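Local coordinates for putative outer membrane protein (LpxR) (Salmonella typhimurium, PDB 3FID), which deacylates lipid A in the outer membrane of the bacterium, so modifying its lipopolysaccharide, at residues G106-D111 / G173-Y178; T152-I157 / G163-V168; Y232-K237 / S277-G282. All coordinates share one frame; numbering follows the deposited sequence.

From the N terminus, strand 97-108 reaches contact 1 first, at G106-I108. The chain then passes through helix 114-125 and the hairpin of strands 140-157 and 160-173 before L175 and F176 close that loop. Contact 2 (152-157 with 163-168) lies wholly inside it, near the tight turn of the same hairpin and toward the other end of the β-barrel, with its centre about 33 Å from that of contact 1. Contact 3 follows in series: helix 232-235 meets the loop 277-282 after strands 251-263 and 266-275. Contacts 1 and 3 touch, the L175 O to Y232 N distance of 2.9 Å being consistent with a hydrogen bond.

Contact 1: G106-D111 / G173-Y178; sequences GVIGPD and GNLFQY
At the loop-bearing end of the LpxR β-barrel, I108 closes strand 97-108 and packs on L175 and F176, where the chain turns into strand 176-188. A single methyl carries most of the contact. I108 CD1 sits 3.8 Å from F176 CZ and 3.9 Å from F176 CE2, approaching the ring obliquely, and it also lies 4.0 Å from L175 CB. The I108 side chain is stretched out, with chi2 at 165°, which makes CD1 its farthest-reaching atom. The two segments are not neighbours in the barrel wall: strands 140-157 and 160-173 lie between them in the sheet order, I108 pairs through its backbone with R140, and the I108 and L175 CA atoms stay 7.6 Å apart. With the backbones this far apart, apolar side chains make most of the contact. L175 CD1 also comes within 4.3 Å of G106 O, on the strand that also carries the zinc ligand D104. T233 of helix 232-235 packs on both I108 and F176, and F82 meets the F176 ring from another strand. Within the turn itself, the G173 N-H bonds to Q177 OE1 at 3.1 Å, with an N-H...O angle of 154°.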
ATOM      1  N   GLY A 106      14.547   2.882  -5.571  1.00 13.84           N
ATOM      2  CA  GLY A 106      13.969   1.804  -6.322  1.00 13.68           C
ATOM      3  C   GLY A 106      13.961   2.010  -7.816  1.00 13.50           C
ATOM      4  O   GLY A 106      14.590   2.952  -8.364  1.00 13.33           O
ATOM      5  N   VAL A 107      13.223   1.120  -8.463  1.00 13.20           N
ATOM      6  CA  VAL A 107      13.086   1.108  -9.932  1.00 13.03           C
ATOM      7  C   VAL A 107      11.658   0.718 -10.324  1.00 13.16           C
ATOM      8  O   VAL A 107      11.035  -0.143  -9.684  1.00 13.31           O
ATOM      9  CB  VAL A 107      14.133   0.185 -10.649  1.00 12.81           C
ATOM     10  CG1 VAL A 107      14.100  -1.280 -10.118  1.00 12.61           C
ATOM     11  CG2 VAL A 107      13.977   0.259 -12.217  1.00 12.28           C
ATOM     12  N   ILE A 108      11.137   1.397 -11.349  1.00 12.79           N
ATOM     13  CA  ILE A 108       9.944   0.930 -12.064  1.00 12.54           C
ATOM     14  C   ILE A 108      10.416   0.624 -13.481  1.00 13.15           C
ATOM     15  O   ILE A 108      11.054   1.474 -14.112  1.00 13.10           O
ATOM     16  CB  ILE A 108       8.846   2.024 -12.106  1.00 12.43           C
ATOM     17  CG1 ILE A 108       8.349   2.340 -10.678  1.00 12.25           C
ATOM     18  CG2 ILE A 108       7.693   1.589 -12.985  1.00  9.40           C
ATOM     19  CD1 ILE A 108       7.541   3.651 -10.559  1.00 13.32           C
ATOM     20  N   GLY A 109      10.109  -0.569 -13.971  1.00 13.07           N
ATOM     21  CA  GLY A 109      10.579  -0.996 -15.291  1.00 13.17           C
ATOM     22  C   GLY A 109      10.846  -2.480 -15.276  1.00 13.43           C
ATOM     23  O   GLY A 109      10.586  -3.147 -14.263  1.00 13.90           O
ATOM     24  N   PRO A 110      11.329  -3.042 -16.402  1.00 13.52           N
ATOM     25  CA  PRO A 110      11.670  -4.476 -16.429  1.00 12.68           C
ATOM     26  C   PRO A 110      12.619  -4.926 -15.275  1.00 12.78           C
ATOM     27  O   PRO A 110      12.485  -6.035 -14.765  1.00 13.85           O
ATOM     28  CB  PRO A 110      12.364  -4.630 -17.785  1.00 13.95           C
ATOM     29  CG  PRO A 110      11.749  -3.601 -18.616  1.00 13.06           C
ATOM     30  CD  PRO A 110      11.532  -2.405 -17.723  1.00 12.70           C
ATOM     31  N   ASP A 111      13.539  -4.060 -14.861  1.00 12.95           N
ATOM     32  CA  ASP A 111      14.484  -4.350 -13.763  1.00 14.01           C
ATOM     33  C   ASP A 111      13.799  -4.605 -12.409  1.00 13.26           C
ATOM     34  O   ASP A 111      14.395  -5.217 -11.527  1.00 12.57           O
ATOM     35  CB  ASP A 111      15.517  -3.223 -13.614  1.00 14.06           C
ATOM     36  CG  ASP A 111      16.478  -3.149 -14.805  1.00 17.42           C
ATOM     37  OD1 ASP A 111      16.274  -3.922 -15.777  1.00 16.07           O
ATOM     38  OD2 ASP A 111      17.408  -2.304 -14.761  1.00 17.11           O
ATOM     39  N   GLY A 173       9.910  13.013  -5.575  1.00 16.48           N
ATOM     40  CA  GLY A 173      10.913  12.276  -6.329  1.00 17.29           C
ATOM     41  C   GLY A 173      10.500  12.104  -7.780  1.00 17.60           C
ATOM     42  O   GLY A 173       9.558  12.755  -8.250  1.00 18.01           O
ATOM     43  N   ASN A 174      11.191  11.202  -8.480  1.00 17.43           N
ATOM     44  CA  ASN A 174      11.031  11.054  -9.931  1.00 17.42           C
ATOM     45  C   ASN A 174      10.182   9.849 -10.325  1.00 17.07           C
ATOM     46  O   ASN A 174      10.007   9.552 -11.514  1.00 16.78           O
ATOM     47  CB  ASN A 174      12.408  11.029 -10.632  1.00 17.45           C
ATOM     48  CG  ASN A 174      13.289   9.830 -10.212  1.00 20.90           C
ATOM     49  OD1 ASN A 174      13.264   9.389  -9.041  1.00 21.83           O
ATOM     50  ND2 ASN A 174      14.116   9.338 -11.157  1.00 20.28           N
ATOM     51  N   LEU A 175       9.610   9.183  -9.321  1.00 16.02           N
ATOM     52  CA  LEU A 175       8.724   8.054  -9.575  1.00 15.32           C
ATOM     53  C   LEU A 175       7.285   8.397  -9.179  1.00 15.68           C
ATOM     54  O   LEU A 175       6.376   8.254 -10.007  1.00 15.88           O
ATOM     55  CB  LEU A 175       9.203   6.806  -8.818  1.00 14.39           C
ATOM     56  CG  LEU A 175      10.658   6.364  -8.992  1.00 14.47           C
ATOM     57  CD1 LEU A 175      10.890   5.128  -8.208  1.00 15.36           C
ATOM     58  CD2 LEU A 175      10.940   6.086 -10.452  1.00 16.03           C
ATOM     59  N   PHE A 176       7.090   8.835  -7.927  1.00 14.48           N
ATOM     60  CA  PHE A 176       5.777   9.292  -7.424  1.00 14.62           C
ATOM     61  C   PHE A 176       5.901  10.614  -6.676  1.00 14.55           C
ATOM     62  O   PHE A 176       6.857  10.839  -5.910  1.00 14.43           O
ATOM     63  CB  PHE A 176       5.148   8.286  -6.443  1.00 14.87           C
ATOM     64  CG  PHE A 176       5.059   6.878  -6.970  1.00 14.44           C
ATOM     65  CD1 PHE A 176       3.947   6.453  -7.720  1.00 14.76           C
ATOM     66  CD2 PHE A 176       6.084   5.978  -6.713  1.00 13.01           C
ATOM     67  CE1 PHE A 176       3.876   5.138  -8.188  1.00 15.20           C
ATOM     68  CE2 PHE A 176       6.016   4.677  -7.154  1.00 13.90           C
ATOM     69  CZ  PHE A 176       4.915   4.236  -7.897  1.00 14.57           C
ATOM     70  N   GLN A 177       4.893  11.455  -6.850  1.00 13.07           N
ATOM     71  CA  GLN A 177       4.868  12.741  -6.201  1.00 13.06           C
ATOM     72  C   GLN A 177       3.413  13.109  -5.967  1.00 12.87           C
ATOM     73  O   GLN A 177       2.614  13.118  -6.894  1.00 13.34           O
ATOM     74  CB  GLN A 177       5.608  13.789  -7.032  1.00 13.57           C
ATOM     75  CG  GLN A 177       5.745  15.123  -6.331  1.00 16.17           C
ATOM     76  CD  GLN A 177       7.035  15.814  -6.728  1.00 20.38           C
ATOM     77  OE1 GLN A 177       8.131  15.385  -6.360  1.00 21.03           O
ATOM     78  NE2 GLN A 177       6.910  16.856  -7.532  1.00 24.22           N
ATOM     79  N   TYR A 178       3.077  13.320  -4.700  1.00 13.31           N
ATOM     80  CA  TYR A 178       1.729  13.717  -4.302  1.00 13.11           C
ATOM     81  C   TYR A 178       1.687  14.365  -2.926  1.00 13.63           C
ATOM     82  O   TYR A 178       2.645  14.276  -2.149  1.00 13.63           O
ATOM     83  CB  TYR A 178       0.741  12.547  -4.401  1.00 12.79           C
ATOM     84  CG  TYR A 178       0.938  11.416  -3.402  1.00 14.36           C
ATOM     85  CD1 TYR A 178       1.492  10.196  -3.799  1.00 15.24           C
ATOM     86  CD2 TYR A 178       0.553  11.559  -2.056  1.00 12.44           C
ATOM     87  CE1 TYR A 178       1.634   9.118  -2.863  1.00 13.51           C
ATOM     88  CE2 TYR A 178       0.700  10.529  -1.150  1.00 14.14           C
ATOM     89  CZ  TYR A 178       1.238   9.305  -1.561  1.00 13.12           C
ATOM     90  OH  TYR A 178       1.384   8.278  -0.633  1.00 13.41           O
TER

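Contact 2: T152-I157 / G163-V168; sequences TPAIDI and GFYPEV. With CXE (pentaethylene glycol monodecyl ether), chain M.
P153 O accepts the F164 N-H at 3.0 Å, with an N-H...O angle of 168° and a C=O...N angle of 175°, so the bond is straight at both ends. It links the two arms of the β-hairpin formed by strands 140-157 and 160-173, close to its tight turn in the barrel wall. No return bond can form from P153, because its ring nitrogen carries no hydrogen. Instead P153 CD lies 3.3 Å from F164 O, a carbon filling the place of a donor. The next pair toward the turn, A154 and G163, is an antiparallel non-hydrogen-bonded one whose CA atoms come as near as 3.8 Å. On the A154 side of the sheet, Y165 leans back along its own strand. Its CG is anti to the carbonyl carbon, beside the backbone N (chi1 -51°), which carries the ring toward the 152-157 arm and sets the phenol oxygen over the CA of G163, where the missing side chain leaves room for it. Y165 OH ends 3.9 Å from A154 CB. T152 CB meets the same ring in plane at its edge, 4.0 Å from Y165 CD2. F164 touches P153 only loosely, through CD2 and P153 CG, and its end leads away; P166 CD lies over one face of the ring, toward the rim, 3.6 Å above the plane, while A183 and V185 of strand 176-188 also touch the side chain. This surface binds the detergent pentaethylene glycol monodecyl ether, as expected of a lipid-facing barrel wall. Detergent C13 lies 3.6 Å from E167 O, near the start of the glycol chain, and C10, the last carbon of the decyl tail before ether oxygen O11, rests 3.8 Å from V168 CG2.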
ATOM      1  N   THR A 152      -3.276  13.173  17.056  1.00 17.03           N
ATOM      2  CA  THR A 152      -3.639  11.908  17.687  1.00 17.12           C
ATOM      3  C   THR A 152      -4.590  12.018  18.911  1.00 17.69           C
ATOM      4  O   THR A 152      -4.355  11.359  19.935  1.00 17.33           O
ATOM      5  CB  THR A 152      -2.365  11.096  18.096  1.00 17.19           C
ATOM      6  OG1 THR A 152      -1.675  11.778  19.147  1.00 18.29           O
ATOM      7  CG2 THR A 152      -1.408  10.934  16.940  1.00 17.27           C
ATOM      8  N   PRO A 153      -5.672  12.821  18.805  1.00 17.39           N
ATOM      9  CA  PRO A 153      -6.596  12.821  19.948  1.00 17.32           C
ATOM     10  C   PRO A 153      -7.282  11.450  20.095  1.00 17.77           C
ATOM     11  O   PRO A 153      -7.767  10.861  19.115  1.00 16.95           O
ATOM     12  CB  PRO A 153      -7.622  13.900  19.582  1.00 17.24           C
ATOM     13  CG  PRO A 153      -7.613  13.926  18.035  1.00 17.50           C
ATOM     14  CD  PRO A 153      -6.128  13.720  17.721  1.00 17.01           C
ATOM     15  N   ALA A 154      -7.292  10.951  21.318  1.00 17.51           N
ATOM     16  CA  ALA A 154      -7.875   9.652  21.611  1.00 19.08           C
ATOM     17  C   ALA A 154      -8.271   9.705  23.062  1.00 20.31           C
ATOM     18  O   ALA A 154      -7.716  10.506  23.830  1.00 20.33           O
ATOM     19  CB  ALA A 154      -6.844   8.538  21.396  1.00 18.14           C
ATOM     20  N   ILE A 155      -9.225   8.867  23.436  1.00 21.53           N
ATOM     21  CA  ILE A 155      -9.632   8.789  24.829  1.00 22.39           C
ATOM     22  C   ILE A 155      -9.720   7.327  25.219  1.00 21.64           C
ATOM     23  O   ILE A 155      -9.961   6.478  24.371  1.00 19.99           O
ATOM     24  CB  ILE A 155     -10.941   9.551  25.115  1.00 22.71           C
ATOM     25  CG1 ILE A 155     -11.106   9.673  26.652  1.00 26.72           C
ATOM     26  CG2 ILE A 155     -12.139   8.862  24.440  1.00 24.74           C
ATOM     27  CD1 ILE A 155     -11.641  10.991  27.138  1.00 29.80           C
ATOM     28  N   ASP A 156      -9.511   7.043  26.502  1.00 21.75           N
ATOM     29  CA  ASP A 156      -9.550   5.675  26.995  1.00 20.69           C
ATOM     30  C   ASP A 156     -10.853   5.463  27.722  1.00 20.42           C
ATOM     31  O   ASP A 156     -11.240   6.281  28.567  1.00 19.61           O
ATOM     32  CB  ASP A 156      -8.386   5.397  27.948  1.00 21.69           C
ATOM     33  CG  ASP A 156      -7.037   5.305  27.233  1.00 25.25           C
ATOM     34  OD1 ASP A 156      -6.917   4.687  26.135  1.00 23.50           O
ATOM     35  OD2 ASP A 156      -6.068   5.836  27.809  1.00 30.97           O
ATOM     36  N   ILE A 157     -11.538   4.388  27.359  1.00 17.87           N
ATOM     37  CA  ILE A 157     -12.838   4.050  27.908  1.00 18.18           C
ATOM     38  C   ILE A 157     -12.781   2.603  28.339  1.00 16.89           C
ATOM     39  O   ILE A 157     -12.899   1.693  27.512  1.00 17.05           O
ATOM     40  CB  ILE A 157     -13.988   4.278  26.881  1.00 17.60           C
ATOM     41  CG1 ILE A 157     -14.141   5.785  26.621  1.00 19.16           C
ATOM     42  CG2 ILE A 157     -15.318   3.674  27.411  1.00 19.52           C
ATOM     43  CD1 ILE A 157     -14.839   6.176  25.303  1.00 19.83           C
ATOM     44  N   GLY A 163      -9.777   6.666  18.921  1.00 13.87           N
ATOM     45  CA  GLY A 163      -9.087   7.853  18.452  1.00 12.01           C
ATOM     46  C   GLY A 163      -9.495   8.319  17.063  1.00 11.54           C
ATOM     47  O   GLY A 163     -10.111   7.577  16.311  1.00 11.00           O
ATOM     48  N   PHE A 164      -9.150   9.564  16.756  1.00 12.27           N
ATOM     49  CA  PHE A 164      -9.436  10.225  15.471  1.00 13.03           C
ATOM     50  C   PHE A 164      -8.102  10.764  15.007  1.00 12.67           C
ATOM     51  O   PHE A 164      -7.429  11.482  15.750  1.00 13.07           O
ATOM     52  CB  PHE A 164     -10.448  11.369  15.677  1.00 13.45           C
ATOM     53  CG  PHE A 164     -10.626  12.278  14.477  1.00 15.43           C
ATOM     54  CD1 PHE A 164     -11.121  11.784  13.263  1.00 16.34           C
ATOM     55  CD2 PHE A 164     -10.331  13.658  14.585  1.00 16.17           C
ATOM     56  CE1 PHE A 164     -11.295  12.629  12.161  1.00 16.86           C
ATOM     57  CE2 PHE A 164     -10.508  14.512  13.500  1.00 18.03           C
ATOM     58  CZ  PHE A 164     -10.993  13.991  12.279  1.00 17.75           C
ATOM     59  N   TYR A 165      -7.685  10.427  13.789  1.00 12.50           N
ATOM     60  CA  TYR A 165      -6.310  10.751  13.416  1.00 12.51           C
ATOM     61  C   TYR A 165      -6.261  11.489  12.087  1.00 12.85           C
ATOM     62  O   TYR A 165      -6.030  10.861  11.054  1.00 13.40           O
ATOM     63  CB  TYR A 165      -5.445   9.466  13.381  1.00 12.28           C
ATOM     64  CG  TYR A 165      -5.577   8.642  14.648  1.00 13.39           C
ATOM     65  CD1 TYR A 165      -6.443   7.561  14.725  1.00 13.53           C
ATOM     66  CD2 TYR A 165      -4.840   8.979  15.783  1.00 12.52           C
ATOM     67  CE1 TYR A 165      -6.573   6.828  15.906  1.00 13.84           C
ATOM     68  CE2 TYR A 165      -4.968   8.265  16.944  1.00 11.30           C
ATOM     69  CZ  TYR A 165      -5.834   7.192  17.000  1.00 12.89           C
ATOM     70  OH  TYR A 165      -5.948   6.509  18.175  1.00 12.32           O
ATOM     71  N   PRO A 166      -6.498  12.819  12.110  1.00 12.78           N
ATOM     72  CA  PRO A 166      -6.343  13.581  10.881  1.00 12.34           C
ATOM     73  C   PRO A 166      -4.858  13.727  10.575  1.00 12.71           C
ATOM     74  O   PRO A 166      -4.016  13.828  11.515  1.00 12.56           O
ATOM     75  CB  PRO A 166      -7.019  14.921  11.203  1.00 13.58           C
ATOM     76  CG  PRO A 166      -6.843  15.097  12.652  1.00 12.87           C
ATOM     77  CD  PRO A 166      -6.900  13.681  13.242  1.00 12.00           C
ATOM     78  N   GLU A 167      -4.532  13.674   9.281  1.00 12.31           N
ATOM     79  CA  GLU A 167      -3.154  13.544   8.836  1.00 12.64           C
ATOM     80  C   GLU A 167      -2.931  14.235   7.483  1.00 12.78           C
ATOM     81  O   GLU A 167      -3.870  14.405   6.680  1.00 12.55           O
ATOM     82  CB  GLU A 167      -2.719  12.051   8.797  1.00 13.51           C
ATOM     83  CG  GLU A 167      -3.512  11.142   7.797  1.00 13.53           C
ATOM     84  CD  GLU A 167      -2.951  11.191   6.389  1.00 11.48           C
ATOM     85  OE1 GLU A 167      -1.775  11.526   6.180  1.00 14.20           O
ATOM     86  OE2 GLU A 167      -3.765  10.844   5.429  1.00 10.03           O
ATOM     87  N   VAL A 168      -1.691  14.672   7.277  1.00 12.09           N
ATOM     88  CA  VAL A 168      -1.182  15.143   5.983  1.00 12.93           C
ATOM     89  C   VAL A 168       0.042  14.301   5.599  1.00 12.96           C
ATOM     90  O   VAL A 168       0.897  14.009   6.450  1.00 12.54           O
ATOM     91  CB  VAL A 168      -0.781  16.655   6.038  1.00 12.46           C
ATOM     92  CG1 VAL A 168      -0.254  17.129   4.665  1.00 14.77           C
ATOM     93  CG2 VAL A 168      -1.982  17.489   6.449  1.00 16.36           C
TER
HETATM   94  C1  CXE M 307       5.426  21.803  16.967  1.00 53.42           C
HETATM   95  C2  CXE M 307       4.821  22.040  15.597  1.00 53.37           C
HETATM   96  C3  CXE M 307       3.374  21.551  15.529  1.00 53.71           C
HETATM   97  C4  CXE M 307       3.044  20.901  14.185  1.00 53.56           C
HETATM   98  C5  CXE M 307       1.542  20.898  13.902  1.00 53.49           C
HETATM   99  C6  CXE M 307       1.212  19.875  12.819  1.00 54.08           C
HETATM  100  C7  CXE M 307      -0.279  19.546  12.710  1.00 54.19           C
HETATM  101  C8  CXE M 307      -0.570  18.861  11.373  1.00 53.82           C
HETATM  102  C9  CXE M 307      -1.878  18.068  11.342  1.00 52.60           C
HETATM  103  C10 CXE M 307      -2.646  18.334  10.050  1.00 51.40           C
HETATM  104  O11 CXE M 307      -3.795  17.493   9.974  1.00 51.05           O
HETATM  105  C12 CXE M 307      -4.928  18.131   9.361  1.00 51.50           C
HETATM  106  C13 CXE M 307      -5.396  17.387   8.098  1.00 50.36           C
HETATM  107  O14 CXE M 307      -6.826  17.350   8.008  1.00 49.90           O
HETATM  108  C15 CXE M 307      -7.312  16.537   6.935  1.00 49.32           C
HETATM  109  C16 CXE M 307      -8.650  15.876   7.282  1.00 48.12           C
HETATM  110  O17 CXE M 307      -9.463  15.798   6.102  1.00 47.05           O
HETATM  111  C18 CXE M 307     -10.151  14.555   5.902  1.00 45.15           C
HETATM  112  C19 CXE M 307     -10.910  14.575   4.569  1.00 43.32           C
HETATM  113  O20 CXE M 307     -10.460  13.528   3.695  1.00 41.61           O
HETATM  114  C21 CXE M 307     -11.002  13.585   2.371  1.00 38.89           C
HETATM  115  C22 CXE M 307     -11.835  12.327   2.160  1.00 37.41           C
HETATM  116  O23 CXE M 307     -12.328  12.215   0.829  1.00 37.27           O
HETATM  117  C24 CXE M 307     -13.551  11.483   0.781  1.00 38.03           C
HETATM  118  C25 CXE M 307     -14.586  12.319   0.058  1.00 39.69           C
HETATM  119  O26 CXE M 307     -15.854  11.695   0.167  1.00 41.60           O

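Contact 3: Y232-K237 / S277-G282; sequences YTLQGK and SEFRTG
L234 projects from the short helix 232-235, and its CB points toward the loop 277-282 that joins two strands of the β-barrel, 266-275 and 285-295. Beyond CB, CG is anti to the carbonyl carbon, beside the backbone N (chi1 -66°), and carries two methyls into the contact. CD1 meets mainly E278, 3.4 Å from E278 O and 3.7 Å from E278 CB. CD2 meets F279, 3.9 Å from F279 CD1 and 4.1 Å from F279 CE1, coming to the ring obliquely. The L234 side chain crosses those of E278 and F279 at about a right angle, so one leucine tip fits against two successive residues. The contact is buried and rests on these two methyls, with R77 and I248 also packing on L234. The carboxylate of E278 has partners outside the contact: OE1 forms a salt bridge with R77 and a hydrogen bond with Y285 OH, while OE2 makes a hydrogen bond to a glycerol probably taken up from the crystallisation liquor. Both backbones are folded locally. The helix is held by G236 N to Y232 O at 2.9 Å, and the loop makes a type I β turn from F279 to G282, with G282 N 2.9 Å from F279 O. That turn places T281 OG1 in the plane of the F279 ring at its edge, 3.6 Å from F279 CD2.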
ATOM      1  N   TYR A 232       4.787   7.430 -12.240  1.00 13.67           N
ATOM      2  CA  TYR A 232       5.526   6.824 -13.368  1.00 13.69           C
ATOM      3  C   TYR A 232       4.929   5.495 -13.869  1.00 13.39           C
ATOM      4  O   TYR A 232       5.042   5.180 -15.055  1.00 13.02           O
ATOM      5  CB  TYR A 232       7.012   6.670 -12.995  1.00 14.23           C
ATOM      6  CG  TYR A 232       7.868   6.197 -14.152  1.00 15.83           C
ATOM      7  CD1 TYR A 232       8.293   4.869 -14.223  1.00 16.31           C
ATOM      8  CD2 TYR A 232       8.202   7.069 -15.207  1.00 16.55           C
ATOM      9  CE1 TYR A 232       9.071   4.403 -15.304  1.00 17.27           C
ATOM     10  CE2 TYR A 232       8.980   6.623 -16.296  1.00 15.90           C
ATOM     11  CZ  TYR A 232       9.389   5.285 -16.340  1.00 16.33           C
ATOM     12  OH  TYR A 232      10.151   4.837 -17.393  1.00 16.31           O
ATOM     13  N   THR A 233       4.274   4.715 -12.995  1.00 12.88           N
ATOM     14  CA  THR A 233       3.569   3.508 -13.465  1.00 11.73           C
ATOM     15  C   THR A 233       2.507   3.836 -14.549  1.00 11.74           C
ATOM     16  O   THR A 233       2.181   2.981 -15.363  1.00 10.04           O
ATOM     17  CB  THR A 233       2.902   2.642 -12.330  1.00 12.10           C
ATOM     18  OG1 THR A 233       1.708   3.282 -11.851  1.00 12.74           O
ATOM     19  CG2 THR A 233       3.879   2.390 -11.140  1.00 12.90           C
ATOM     20  N   LEU A 234       1.999   5.076 -14.535  1.00 11.74           N
ATOM     21  CA  LEU A 234       0.956   5.532 -15.465  1.00 12.62           C
ATOM     22  C   LEU A 234       1.503   6.437 -16.566  1.00 13.46           C
ATOM     23  O   LEU A 234       0.999   6.421 -17.699  1.00 14.79           O
ATOM     24  CB  LEU A 234      -0.152   6.274 -14.705  1.00 11.97           C
ATOM     25  CG  LEU A 234      -0.977   5.419 -13.722  1.00 11.29           C
ATOM     26  CD1 LEU A 234      -2.085   6.270 -13.069  1.00 12.62           C
ATOM     27  CD2 LEU A 234      -1.532   4.132 -14.404  1.00 10.52           C
ATOM     28  N   GLN A 235       2.523   7.218 -16.227  1.00 14.15           N
ATOM     29  CA  GLN A 235       3.056   8.263 -17.139  1.00 15.72           C
ATOM     30  C   GLN A 235       4.298   7.831 -17.916  1.00 15.86           C
ATOM     31  O   GLN A 235       4.715   8.519 -18.844  1.00 16.19           O
ATOM     32  CB  GLN A 235       3.369   9.523 -16.350  1.00 15.88           C
ATOM     33  CG  GLN A 235       2.115  10.154 -15.721  1.00 17.58           C
ATOM     34  CD  GLN A 235       2.449  11.284 -14.795  1.00 20.76           C
ATOM     35  OE1 GLN A 235       3.330  11.168 -13.941  1.00 22.20           O
ATOM     36  NE2 GLN A 235       1.743  12.387 -14.947  1.00 23.92           N
ATOM     37  N   GLY A 236       4.886   6.714 -17.528  1.00 15.79           N
ATOM     38  CA  GLY A 236       6.037   6.159 -18.230  1.00 16.41           C
ATOM     39  C   GLY A 236       5.678   5.636 -19.618  1.00 17.30           C
ATOM     40  O   GLY A 236       4.517   5.390 -19.931  1.00 17.18           O
ATOM     41  N   LYS A 237       6.700   5.416 -20.433  1.00 17.12           N
ATOM     42  CA  LYS A 237       6.529   4.970 -21.795  1.00 19.21           C
ATOM     43  C   LYS A 237       6.728   3.451 -21.872  1.00 18.30           C
ATOM     44  O   LYS A 237       7.631   2.910 -21.231  1.00 18.59           O
ATOM     45  CB  LYS A 237       7.567   5.722 -22.644  1.00 18.86           C
ATOM     46  CG  LYS A 237       7.437   5.581 -24.142  1.00 22.76           C
ATOM     47  CD  LYS A 237       8.593   6.321 -24.846  1.00 23.82           C
ATOM     48  CE  LYS A 237       9.708   5.342 -25.242  1.00 29.84           C
ATOM     49  NZ  LYS A 237      10.826   6.033 -25.943  1.00 31.08           N
ATOM     50  N   SER A 277     -10.419   5.697  -9.221  1.00 10.06           N
ATOM     51  CA  SER A 277      -9.812   5.743 -10.542  1.00  9.50           C
ATOM     52  C   SER A 277      -8.548   6.616 -10.625  1.00  9.52           C
ATOM     53  O   SER A 277      -8.594   7.833 -10.414  1.00 10.26           O
ATOM     54  CB  SER A 277     -10.829   6.244 -11.580  1.00 10.69           C
ATOM     55  OG  SER A 277     -10.275   6.116 -12.883  1.00 12.13           O
ATOM     56  N   GLU A 278      -7.436   6.012 -11.005  1.00  9.89           N
ATOM     57  CA  GLU A 278      -6.174   6.790 -11.163  1.00 10.63           C
ATOM     58  C   GLU A 278      -5.934   7.423 -12.542  1.00 10.83           C
ATOM     59  O   GLU A 278      -4.948   8.140 -12.745  1.00 10.85           O
ATOM     60  CB  GLU A 278      -4.992   5.894 -10.783  1.00  9.82           C
ATOM     61  CG  GLU A 278      -5.065   5.511  -9.295  1.00 11.17           C
ATOM     62  CD  GLU A 278      -3.797   4.809  -8.841  1.00 13.87           C
ATOM     63  OE1 GLU A 278      -3.609   3.658  -9.219  1.00 13.47           O
ATOM     64  OE2 GLU A 278      -2.994   5.432  -8.116  1.00 16.05           O
ATOM     65  N   PHE A 279      -6.824   7.137 -13.489  1.00 12.09           N
ATOM     66  CA  PHE A 279      -6.741   7.756 -14.811  1.00 12.11           C
ATOM     67  C   PHE A 279      -8.100   7.845 -15.469  1.00 12.02           C
ATOM     68  O   PHE A 279      -9.048   7.111 -15.120  1.00 11.38           O
ATOM     69  CB  PHE A 279      -5.730   7.051 -15.733  1.00 12.29           C
ATOM     70  CG  PHE A 279      -5.918   5.576 -15.826  1.00 12.66           C
ATOM     71  CD1 PHE A 279      -5.360   4.722 -14.857  1.00 13.44           C
ATOM     72  CD2 PHE A 279      -6.621   5.010 -16.896  1.00 11.41           C
ATOM     73  CE1 PHE A 279      -5.533   3.352 -14.946  1.00 10.51           C
ATOM     74  CE2 PHE A 279      -6.794   3.611 -16.981  1.00 10.42           C
ATOM     75  CZ  PHE A 279      -6.255   2.800 -16.019  1.00 11.62           C
ATOM     76  N   ARG A 280      -8.203   8.755 -16.432  1.00 12.19           N
ATOM     77  CA  ARG A 280      -9.528   9.151 -16.922  1.00 12.73           C
ATOM     78  C   ARG A 280     -10.371   7.965 -17.383  1.00 13.37           C
ATOM     79  O   ARG A 280     -11.587   7.907 -17.132  1.00 14.23           O
ATOM     80  CB  ARG A 280      -9.391  10.170 -18.066  1.00 12.38           C
ATOM     81  CG  ARG A 280      -8.748  11.454 -17.656  1.00 11.45           C
ATOM     82  CD  ARG A 280      -8.998  12.479 -18.720  1.00 12.00           C
ATOM     83  NE  ARG A 280      -8.326  13.733 -18.392  1.00 14.18           N
ATOM     84  CZ  ARG A 280      -8.416  14.812 -19.149  1.00 16.22           C
ATOM     85  NH1 ARG A 280      -7.788  15.906 -18.791  1.00 15.36           N
ATOM     86  NH2 ARG A 280      -9.133  14.767 -20.271  1.00 14.97           N
ATOM     87  N   THR A 281      -9.735   7.052 -18.106  1.00 14.06           N
ATOM     88  CA  THR A 281     -10.419   5.896 -18.695  1.00 14.36           C
ATOM     89  C   THR A 281     -10.413   4.640 -17.791  1.00 14.76           C
ATOM     90  O   THR A 281     -10.827   3.552 -18.216  1.00 14.30           O
ATOM     91  CB  THR A 281      -9.842   5.572 -20.080  1.00 15.49           C
ATOM     92  OG1 THR A 281      -8.420   5.398 -19.975  1.00 15.65           O
ATOM     93  CG2 THR A 281     -10.134   6.728 -21.049  1.00 14.44           C
ATOM     94  N   GLY A 282      -9.953   4.797 -16.547  1.00 14.34           N
ATOM     95  CA  GLY A 282      -9.946   3.693 -15.580  1.00 13.52           C
ATOM     96  C   GLY A 282     -11.183   3.661 -14.708  1.00 13.18           C
ATOM     97  O   GLY A 282     -12.221   4.248 -15.040  1.00 11.89           O
TER